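Local coordinates for specific mitochondrial acyl carrier protein (PDB 3CE7) that probably carries acyl intermediates of mitochondrial fatty acid or lipid synthesis, as a four-helix member of the acyl carrier protein family, at residues E62-V67 against E78-F83; V25-K30 against E69-T74; N18-Y23 against E88-V93; K30-G35 against R53-L58. One frame throughout, in Å; residues are numbered along the deposited sequence. Where two conformers were deposited one is given.

Contact 1 (E62-V67 against E78-F83)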
# COMPACT_ATOMS: atom_id res chain seq x y z
N GLU A 62 -2.00 -6.96 6.43
CA GLU A 62 -2.29 -7.79 5.26
C GLU A 62 -1.82 -7.16 3.96
O GLU A 62 -1.24 -7.83 3.08
CB GLU A 62 -3.79 -8.08 5.19
CG GLU A 62 -4.27 -8.98 6.32
CD GLU A 62 -5.78 -9.10 6.38
OE1 GLU A 62 -6.49 -8.22 5.84
OE2 GLU A 62 -6.25 -10.08 7.01
N PHE A 63 -2.06 -5.86 3.83
CA PHE A 63 -1.68 -5.14 2.61
C PHE A 63 -0.16 -5.09 2.45
O PHE A 63 0.37 -5.30 1.36
CB PHE A 63 -2.27 -3.73 2.58
CG PHE A 63 -2.17 -3.08 1.25
CD1 PHE A 63 -3.00 -3.47 0.20
CD2 PHE A 63 -1.23 -2.07 1.02
CE1 PHE A 63 -2.90 -2.90 -1.06
CE2 PHE A 63 -1.13 -1.48 -0.25
CZ PHE A 63 -1.96 -1.90 -1.30
N VAL A 64 0.54 -4.83 3.55
CA VAL A 64 2.00 -4.83 3.54
C VAL A 64 2.55 -6.20 3.11
O VAL A 64 3.47 -6.26 2.30
CB VAL A 64 2.57 -4.42 4.91
CG1 VAL A 64 4.05 -4.76 5.02
CG2 VAL A 64 2.32 -2.93 5.16
N LEU A 65 1.97 -7.28 3.63
CA LEU A 65 2.40 -8.62 3.20
C LEU A 65 2.20 -8.81 1.70
O LEU A 65 3.10 -9.33 1.00
CB LEU A 65 1.66 -9.70 4.00
CG LEU A 65 2.20 -9.87 5.42
CD1 LEU A 65 1.21 -10.55 6.34
CD2 LEU A 65 3.55 -10.62 5.45
N ASP A 66 1.06 -8.37 1.19
CA ASP A 66 0.76 -8.45 -0.24
C ASP A 66 1.81 -7.69 -1.06
O ASP A 66 2.27 -8.15 -2.11
CB ASP A 66 -0.62 -7.86 -0.54
CG ASP A 66 -1.76 -8.75 -0.08
OD1 ASP A 66 -1.53 -9.83 0.51
OD2 ASP A 66 -2.92 -8.35 -0.33
N VAL A 67 2.17 -6.50 -0.58
CA VAL A 67 3.17 -5.65 -1.24
C VAL A 67 4.56 -6.28 -1.20
O VAL A 67 5.28 -6.26 -2.20
CB VAL A 67 3.19 -4.24 -0.61
CG1 VAL A 67 4.43 -3.44 -1.09
CG2 VAL A 67 1.92 -3.51 -0.94
N GLU A 78 8.40 -1.34 12.29
CA GLU A 78 8.47 0.09 12.64
C GLU A 78 7.97 0.97 11.49
O GLU A 78 7.33 2.00 11.72
CB GLU A 78 9.90 0.49 13.00
CG GLU A 78 10.65 -0.49 13.91
CD GLU A 78 11.29 -1.64 13.15
OE1 GLU A 78 12.41 -1.47 12.62
OE2 GLU A 78 10.67 -2.73 13.10
N VAL A 79 8.27 0.55 10.27
CA VAL A 79 7.80 1.26 9.08
C VAL A 79 6.30 0.99 8.86
O VAL A 79 5.51 1.93 8.73
CB VAL A 79 8.62 0.87 7.82
CG1 VAL A 79 8.00 1.42 6.56
CG2 VAL A 79 10.05 1.34 7.95
N ALA A 80 5.93 -0.29 8.82
CA ALA A 80 4.54 -0.69 8.59
C ALA A 80 3.58 -0.05 9.60
O ALA A 80 2.49 0.40 9.24
CB ALA A 80 4.42 -2.21 8.60
N ASP A 81 4.01 0.02 10.86
CA ASP A 81 3.18 0.58 11.92
C ASP A 81 2.93 2.07 11.74
O ASP A 81 2.02 2.62 12.36
CB ASP A 81 3.80 0.31 13.29
CG ASP A 81 3.78 -1.16 13.65
OD1 ASP A 81 3.01 -1.93 13.04
OD2 ASP A 81 4.55 -1.55 14.56
N ASN A 82 3.73 2.71 10.89
CA ASN A 82 3.59 4.15 10.67
C ASN A 82 3.03 4.56 9.30
O ASN A 82 2.92 5.75 9.01
CB ASN A 82 4.91 4.86 10.96
CG ASN A 82 5.19 4.99 12.44
OD1 ASN A 82 4.64 5.87 13.12
ND2 ASN A 82 6.04 4.12 12.96
N PHE A 83 2.67 3.58 8.48
CA PHE A 83 2.04 3.88 7.19
C PHE A 83 0.63 4.43 7.41
O PHE A 83 -0.15 3.85 8.18
CB PHE A 83 1.89 2.62 6.33
CG PHE A 83 3.15 2.19 5.61
CD1 PHE A 83 4.09 3.11 5.14
CD2 PHE A 83 3.37 0.84 5.38
CE1 PHE A 83 5.24 2.68 4.47
CE2 PHE A 83 4.51 0.39 4.70
CZ PHE A 83 5.44 1.31 4.24
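Directly behind A80 and F83, the two residues that receive V64, the amide of N82 folds back on its own chain: ND2 donates to E78 O over 2.8 Å. The bond is straight, 166° at the hydrogen, and E78 O lies in the amide plane of N82. It ties N82 back to E78, in helix 77-80, the short helix of the acyl carrier protein bundle, across the type I turn from A80 to F83 that redirects the chain. The turn leaves A80 and F83 on the side facing helix 57-71, and they meet it through one valine. V64 stands with CG1 anti to the backbone N (chi1 165°), which leaves its other methyl, CG2, to make the contact. CG2 sits 4.1 Å from A80 CB and reaches the F83 ring at its edge, in the ring plane. One face of that ring has V79 O over it, 3.9 Å above the plane and displaced toward the rim. V75, from the connecting loop, touches V64, A80 and F83 alike and adds a third apolar wall. On the ring edge, V64 CG2 spans two neighbouring carbons, 3.9 Å from F83 CD2 and 4.0 Å from F83 CE2.

Contact 2 (V25-K30 against E69-T74); sequences VGMCQK and EIFDVT
M27 and I70 meet tip to tip, the methyl CE of M27 lying 3.6 Å from I70 CD1. The same CD1 is also near the sulfur, with M27 SD 3.8 Å away, so the end of the isoleucine rests against the thioether as a whole. On its other partner the methionine uses sulfur alone: M27 SD lies 4.2 Å from F71 CE2 and 5.5 Å from the ring centroid. This is a Met-aromatic contact of oblique approach, the sulfur standing 73° off the ring normal, and the two side chains run past each other in opposite directions. What lets one methionine serve both residues is its bend: the chain is extended as far as SD and then turns at chi3 (59°), turning CE aside, so that both CE and SD lie against I70 CD1.

A step further out, I70 and F71, neighbours in sequence, also touch. I70 CG2 lies over one face of the F71 ring, 3.8 Å above its plane and toward the rim. V93 of helix 86-98, I24 of helix 17-29 and V12 from the N-terminal loop also pack on F71, while Y23 touches I70. D66 and V67 of the opposing helix close on the methyl CE, and F63 packs on M27 as well. Beyond F71 the helix stops, D72 taking a positive phi, and D72 O is bonded to R97 NH1 of helix 86-98. Methionine, isoleucine and phenylalanine thus join helices 17-29 and 57-71 of the acyl carrier protein helical bundle.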
# COMPACT_ATOMS: atom_id res chain seq x y z
N VAL A 25 -2.39 1.40 -5.91
CA VAL A 25 -3.79 1.85 -5.86
C VAL A 25 -4.72 0.71 -6.30
O VAL A 25 -5.69 0.41 -5.60
CB VAL A 25 -4.02 3.13 -6.70
CG1 VAL A 25 -5.53 3.44 -6.83
CG2 VAL A 25 -3.30 4.30 -6.05
N GLY A 26 -4.39 0.06 -7.41
CA GLY A 26 -5.16 -1.09 -7.91
C GLY A 26 -5.25 -2.23 -6.91
O GLY A 26 -6.32 -2.83 -6.73
N MET A 27 -4.13 -2.53 -6.25
CA MET A 27 -4.10 -3.58 -5.23
C MET A 27 -5.03 -3.23 -4.07
O MET A 27 -5.75 -4.09 -3.55
CB MET A 27 -2.69 -3.75 -4.68
CG MET A 27 -1.71 -4.35 -5.65
SD MET A 27 -0.04 -4.37 -4.97
CE MET A 27 -0.24 -5.34 -3.49
N CYS A 28 -4.96 -1.96 -3.64
CA CYS A 28 -5.73 -1.50 -2.50
C CYS A 28 -7.22 -1.59 -2.79
O CYS A 28 -7.99 -1.94 -1.91
CB CYS A 28 -5.36 -0.06 -2.17
SG CYS A 28 -6.30 0.62 -0.75
N GLN A 29 -7.60 -1.28 -4.02
CA GLN A 29 -9.02 -1.30 -4.40
C GLN A 29 -9.67 -2.66 -4.18
O GLN A 29 -10.87 -2.73 -3.91
CB GLN A 29 -9.19 -0.82 -5.85
CG GLN A 29 -9.02 0.70 -5.97
CD GLN A 29 -8.89 1.19 -7.41
OE1 GLN A 29 -8.52 0.43 -8.31
NE2 GLN A 29 -9.19 2.46 -7.63
N LYS A 30 -8.88 -3.73 -4.28
CA LYS A 30 -9.42 -5.09 -4.09
C LYS A 30 -9.85 -5.33 -2.64
O LYS A 30 -10.67 -6.21 -2.36
CB LYS A 30 -8.40 -6.15 -4.51
CG LYS A 30 -7.73 -5.93 -5.86
CD LYS A 30 -8.68 -6.07 -7.04
CE LYS A 30 -7.90 -6.19 -8.35
NZ LYS A 30 -8.71 -5.71 -9.50
N GLU A 69 5.19 -9.41 -1.08
CA GLU A 69 5.15 -10.56 -1.99
C GLU A 69 5.36 -10.15 -3.45
O GLU A 69 6.14 -10.78 -4.17
CB GLU A 69 3.83 -11.32 -1.84
CG GLU A 69 3.74 -12.13 -0.55
CD GLU A 69 2.35 -12.68 -0.28
OE1 GLU A 69 1.40 -12.36 -1.03
OE2 GLU A 69 2.22 -13.44 0.70
N ILE A 70 4.67 -9.10 -3.86
CA ILE A 70 4.64 -8.69 -5.26
C ILE A 70 5.94 -7.98 -5.66
O ILE A 70 6.45 -8.18 -6.76
CB ILE A 70 3.38 -7.85 -5.57
CG1 ILE A 70 2.15 -8.77 -5.58
CG2 ILE A 70 3.54 -7.10 -6.88
CD1 ILE A 70 0.80 -8.07 -5.52
N PHE A 71 6.47 -7.16 -4.75
CA PHE A 71 7.61 -6.30 -5.09
C PHE A 71 8.96 -6.75 -4.55
O PHE A 71 9.98 -6.12 -4.83
CB PHE A 71 7.34 -4.84 -4.69
CG PHE A 71 6.25 -4.19 -5.49
CD1 PHE A 71 6.49 -3.75 -6.80
CD2 PHE A 71 4.97 -4.04 -4.96
CE1 PHE A 71 5.47 -3.17 -7.55
CE2 PHE A 71 3.96 -3.45 -5.71
CZ PHE A 71 4.21 -3.01 -7.00
N ASP A 72 8.95 -7.84 -3.77
CA ASP A 72 10.18 -8.39 -3.19
C ASP A 72 10.93 -7.34 -2.37
O ASP A 72 12.11 -7.06 -2.62
CB ASP A 72 11.08 -8.98 -4.28
CG ASP A 72 10.47 -10.18 -4.98
OD1 ASP A 72 9.60 -10.86 -4.39
OD2 ASP A 72 10.86 -10.45 -6.14
N VAL A 73 10.22 -6.74 -1.42
CA VAL A 73 10.82 -5.83 -0.45
C VAL A 73 10.47 -6.33 0.95
O VAL A 73 9.51 -7.08 1.11
CB VAL A 73 10.36 -4.36 -0.63
CG1 VAL A 73 10.80 -3.83 -1.98
CG2 VAL A 73 8.85 -4.22 -0.44
N THR A 74 11.27 -5.93 1.93
CA THR A 74 10.99 -6.21 3.34
C THR A 74 10.60 -4.91 4.02
O THR A 74 11.36 -3.94 4.00
CB THR A 74 12.22 -6.81 4.06
OG1 THR A 74 12.58 -8.04 3.42
CG2 THR A 74 11.90 -7.09 5.52

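Contact 3 (N18-Y23 against E88-V93)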
# COMPACT_ATOMS: atom_id res chain seq x y z
N ASN A 18 5.53 6.43 -10.55
CA ASN A 18 4.21 6.49 -11.19
C ASN A 18 3.62 5.09 -11.37
O ASN A 18 2.47 4.84 -10.98
CB ASN A 18 4.27 7.23 -12.53
CG ASN A 18 4.36 8.74 -12.35
OD1 ASN A 18 4.46 9.25 -11.24
ND2 ASN A 18 4.33 9.47 -13.47
N ALA A 19 4.42 4.17 -11.92
CA ALA A 19 3.94 2.82 -12.20
C ALA A 19 3.62 2.07 -10.91
O ALA A 19 2.58 1.41 -10.80
CB ALA A 19 4.96 2.07 -13.04
N VAL A 20 4.52 2.18 -9.93
CA VAL A 20 4.35 1.50 -8.65
C VAL A 20 3.12 2.07 -7.92
O VAL A 20 2.35 1.31 -7.32
CB VAL A 20 5.63 1.57 -7.80
CG1 VAL A 20 5.38 1.07 -6.39
CG2 VAL A 20 6.75 0.77 -8.45
N THR A 21 2.96 3.39 -7.95
CA THR A 21 1.81 4.00 -7.26
C THR A 21 0.49 3.55 -7.90
O THR A 21 -0.43 3.11 -7.20
CB THR A 21 1.90 5.54 -7.22
OG1 THR A 21 3.12 5.94 -6.57
CG2 THR A 21 0.73 6.09 -6.42
N ASN A 22 0.41 3.62 -9.22
CA ASN A 22 -0.78 3.13 -9.93
C ASN A 22 -1.09 1.67 -9.58
O ASN A 22 -2.24 1.32 -9.32
CB ASN A 22 -0.63 3.33 -11.45
CG ASN A 22 -0.85 4.77 -11.88
OD1 ASN A 22 -1.52 5.53 -11.18
ND2 ASN A 22 -0.29 5.15 -13.03
N TYR A 23 -0.06 0.83 -9.54
CA TYR A 23 -0.24 -0.58 -9.23
C TYR A 23 -0.79 -0.78 -7.82
O TYR A 23 -1.73 -1.56 -7.58
CB TYR A 23 1.08 -1.35 -9.40
CG TYR A 23 0.84 -2.81 -9.64
CD1 TYR A 23 0.63 -3.28 -10.94
CD2 TYR A 23 0.79 -3.72 -8.59
CE1 TYR A 23 0.39 -4.62 -11.19
CE2 TYR A 23 0.55 -5.08 -8.83
CZ TYR A 23 0.35 -5.51 -10.13
OH TYR A 23 0.11 -6.85 -10.42
N GLU A 88 2.79 6.65 0.68
CA GLU A 88 3.92 6.29 1.55
C GLU A 88 4.42 4.88 1.26
O GLU A 88 5.63 4.63 1.26
CB GLU A 88 3.49 6.40 3.01
CG GLU A 88 3.29 7.85 3.47
CD GLU A 88 2.64 7.93 4.84
OE1 GLU A 88 2.02 6.94 5.26
OE2 GLU A 88 2.72 9.00 5.48
N ILE A 89 3.48 3.97 1.02
CA ILE A 89 3.84 2.58 0.74
C ILE A 89 4.59 2.49 -0.59
O ILE A 89 5.66 1.87 -0.67
CB ILE A 89 2.63 1.65 0.79
CG1 ILE A 89 1.95 1.76 2.16
CG2 ILE A 89 3.08 0.19 0.53
CD1 ILE A 89 0.72 0.87 2.35
N ALA A 90 4.02 3.12 -1.62
CA ALA A 90 4.67 3.17 -2.94
C ALA A 90 6.07 3.78 -2.84
O ALA A 90 7.03 3.25 -3.40
CB ALA A 90 3.82 3.95 -3.93
N ASP A 91 6.18 4.89 -2.11
CA ASP A 91 7.48 5.53 -1.90
C ASP A 91 8.49 4.57 -1.26
O ASP A 91 9.67 4.54 -1.63
CB ASP A 91 7.33 6.78 -1.04
CG ASP A 91 6.64 7.94 -1.77
OD1 ASP A 91 6.39 7.88 -2.98
OD2 ASP A 91 6.32 8.94 -1.08
N PHE A 92 8.03 3.79 -0.27
CA PHE A 92 8.93 2.87 0.42
C PHE A 92 9.40 1.77 -0.54
O PHE A 92 10.58 1.39 -0.56
CB PHE A 92 8.27 2.25 1.65
CG PHE A 92 9.22 1.41 2.46
CD1 PHE A 92 10.17 2.01 3.27
CD2 PHE A 92 9.20 0.02 2.36
CE1 PHE A 92 11.07 1.24 4.02
CE2 PHE A 92 10.09 -0.76 3.10
CZ PHE A 92 11.03 -0.15 3.92
N VAL A 93 8.47 1.26 -1.34
CA VAL A 93 8.81 0.21 -2.30
C VAL A 93 9.89 0.72 -3.26
O VAL A 93 10.92 0.07 -3.46
CB VAL A 93 7.57 -0.27 -3.09
CG1 VAL A 93 7.99 -1.12 -4.28
CG2 VAL A 93 6.65 -1.05 -2.17
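T21 and A90 mark the tight spot of this helix pair, with their CA atoms 5.2 Å apart. A90 offers only a methyl at the crossing, and its CB lies 3.4 Å from T21 OG1. That hydroxyl is held from its own helix and from the far one, through hydrogen bonds with I17 O and Q87 NE2, so the methyl of A90 rests on an oxygen whose polar needs are met elsewhere. Next to it V20 turns CG1 anti to its backbone nitrogen (chi1 171°), and this branch does the valine's touching. V20 CG1 is 4.0 Å from V93 CG1 and 4.1 Å from A90 CB, a wider fit than at the threonine. V67 and F71 of helix 57-71 pack on V93, continuing the apolar layer inward.

Beyond T21, on the flank away from V93, the contact gives way to exposed polar groups. D91 directs its CB away from helix 17-29, but its carboxylate comes back toward that helix, and OD1 is bonded to Q87 NE2 nearby. The two segments' axes approach to 9.0 Å at 135°, 45° short of antiparallel, the first and last helices of the acyl carrier protein bundle packing at an incline.

Contact 4 (K30-G35 against R53-L58)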
# COMPACT_ATOMS: atom_id res chain seq x y z
N LYS A 30 -8.88 -3.73 -4.28
CA LYS A 30 -9.42 -5.09 -4.09
C LYS A 30 -9.85 -5.33 -2.64
O LYS A 30 -10.67 -6.21 -2.36
CB LYS A 30 -8.40 -6.15 -4.51
CG LYS A 30 -7.73 -5.93 -5.86
CD LYS A 30 -8.68 -6.07 -7.04
CE LYS A 30 -7.90 -6.19 -8.35
NZ LYS A 30 -8.71 -5.71 -9.50
N PHE A 31 -9.31 -4.53 -1.71
CA PHE A 31 -9.66 -4.63 -0.30
C PHE A 31 -10.97 -3.91 0.02
O PHE A 31 -11.55 -4.10 1.09
CB PHE A 31 -8.57 -4.00 0.57
CG PHE A 31 -7.38 -4.90 0.82
CD1 PHE A 31 -6.58 -5.35 -0.23
CD2 PHE A 31 -7.02 -5.24 2.13
CE1 PHE A 31 -5.46 -6.15 0.01
CE2 PHE A 31 -5.91 -6.04 2.38
CZ PHE A 31 -5.13 -6.50 1.31
N LEU A 32 -11.44 -3.08 -0.91
CA LEU A 32 -12.45 -2.08 -0.56
C LEU A 32 -13.86 -2.42 -0.99
O LEU A 32 -14.09 -3.22 -1.90
CB LEU A 32 -12.05 -0.70 -1.11
CG LEU A 32 -10.66 -0.18 -0.71
CD1 LEU A 32 -10.42 1.22 -1.28
CD2 LEU A 32 -10.47 -0.20 0.79
N GLN A 33 -14.80 -1.80 -0.30
CA GLN A 33 -16.21 -1.89 -0.64
C GLN A 33 -16.40 -1.31 -2.04
O GLN A 33 -15.76 -0.32 -2.40
CB GLN A 33 -17.06 -1.13 0.39
CG GLN A 33 -18.57 -1.18 0.19
CD GLN A 33 -19.14 -2.59 0.24
OE1 GLN A 33 -19.81 -3.03 -0.70
NE2 GLN A 33 -18.87 -3.31 1.32
N LYS A 34 -17.28 -1.93 -2.83
CA LYS A 34 -17.54 -1.48 -4.20
C LYS A 34 -17.90 0.00 -4.23
O LYS A 34 -18.68 0.48 -3.39
CB LYS A 34 -18.67 -2.30 -4.82
N GLY A 35 -17.32 0.72 -5.17
CA GLY A 35 -17.56 2.16 -5.32
C GLY A 35 -16.77 3.07 -4.39
O GLY A 35 -16.78 4.29 -4.57
N ARG A 53 -16.62 -2.13 7.24
CA ARG A 53 -16.02 -1.48 8.40
C ARG A 53 -14.88 -0.63 7.85
O ARG A 53 -14.46 -0.81 6.71
CB ARG A 53 -15.48 -2.52 9.39
CG ARG A 53 -14.33 -3.37 8.88
CD ARG A 53 -13.98 -4.50 9.84
NE ARG A 53 -13.12 -4.05 10.94
CZ ARG A 53 -12.93 -4.73 12.07
NH1 ARG A 53 -12.13 -4.24 13.02
NH2 ARG A 53 -13.52 -5.90 12.26
N LEU A 54 -14.39 0.31 8.66
CA LEU A 54 -13.24 1.10 8.25
C LEU A 54 -11.95 0.29 8.31
O LEU A 54 -11.77 -0.55 9.20
CB LEU A 54 -13.13 2.39 9.07
CG LEU A 54 -14.31 3.36 8.95
CD1 LEU A 54 -14.07 4.59 9.81
CD2 LEU A 54 -14.58 3.77 7.51
N TRP A 55 -11.07 0.55 7.36
CA TRP A 55 -9.73 -0.03 7.31
C TRP A 55 -9.04 0.11 8.66
O TRP A 55 -9.07 1.18 9.27
CB TRP A 55 -8.95 0.74 6.25
CG TRP A 55 -7.55 0.28 5.97
CD1 TRP A 55 -6.45 0.37 6.78
CD2 TRP A 55 -7.10 -0.32 4.75
NE1 TRP A 55 -5.34 -0.15 6.14
CE2 TRP A 55 -5.71 -0.57 4.89
CE3 TRP A 55 -7.74 -0.65 3.54
CZ2 TRP A 55 -4.95 -1.16 3.87
CZ3 TRP A 55 -6.98 -1.25 2.53
CH2 TRP A 55 -5.59 -1.50 2.70
N ASP A 56 -8.41 -0.96 9.14
CA ASP A 56 -7.74 -0.93 10.43
C ASP A 56 -6.33 -1.53 10.38
O ASP A 56 -5.82 -1.82 9.28
CB ASP A 56 -8.61 -1.59 11.52
CG ASP A 56 -8.88 -3.07 11.24
OD1 ASP A 56 -8.23 -3.66 10.35
OD2 ASP A 56 -9.76 -3.65 11.93
N CYS A 57 -5.72 -1.72 11.55
CA CYS A 57 -4.35 -2.25 11.65
C CYS A 57 -4.20 -3.57 10.92
O CYS A 57 -3.20 -3.79 10.24
CB CYS A 57 -3.92 -2.39 13.11
SG CYS A 57 -3.74 -0.82 13.95
N LEU A 58 -5.19 -4.46 11.06
CA LEU A 58 -5.15 -5.73 10.34
C LEU A 58 -5.03 -5.54 8.83
O LEU A 58 -4.25 -6.24 8.17
CB LEU A 58 -6.38 -6.60 10.64
CG LEU A 58 -6.44 -7.95 9.91
CD1 LEU A 58 -5.27 -8.86 10.28
CD2 LEU A 58 -7.77 -8.62 10.23
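W55 swings its indole away from the backbone N (CG anti, chi1 -177°), while F31 places CG anti to its carbonyl carbon (chi1 -81°), and the two side chains meet at the outer corner of the tryptophan. There W55 CZ3 is 3.7 Å from F31 CB. Further along, F31 CD2 lies 4.0 Å from both W55 CZ3 and W55 CH2. The phenyl ring and the six-membered ring of the indole are inclined at 34° with centroids 5.5 Å apart, an oblique pairing. L32 comes in at the rim of the indole: L32 CD2 is near the ring plane, 3.9 Å from W55 CE3.

The polar corner of the tryptophan has its own partner, NE1 donating to T60 OG1 one turn into helix 57-71, which helps fix the rotation of the ring. F31 in turn makes an edge-to-face pair with F63, and L32 packs on V38 and L47. Just past W55, D56 occupies the N-cap of helix 57-71 and R53 NH1 forms a salt bridge with D56 OD2 (2.7 Å).

C57 and L58 follow, in a D-C-L sequence where acyl carrier proteins typically have D-S-L, whose serine takes the phosphopantetheine arm. The contact itself is apolar and buried, with the indole N-H satisfied outside it. With no polar pair between the two segments, apolar burial is what joins the loop after helix 17-29 to the start of helix 57-71, while polar bonds run from W55 and D56 into that helix.

Overall arrangement
Helix 57-71 runs through contacts 1, 2 and 4, and F63 knits them together: its CE1 lies 3.4 Å from C28 N of contact 2, its CD1 3.6 Å from F31 CE1 of contact 4, and its CD2 3.8 Å from I89 CD1 of contact 3. V67 joins contact 1 to contact 3, V67 CG1 being 3.4 Å from V93 CG2. Contacts 2 and 3, whose centres are 9 Å apart, share helix 17-29. Contacts 3 and 4 lie on opposite sides of the chain's centre, about 19 Å between their centres, without touching. C57, at the probable counterpart of the prosthetic-group site, belongs to the contact 4 end.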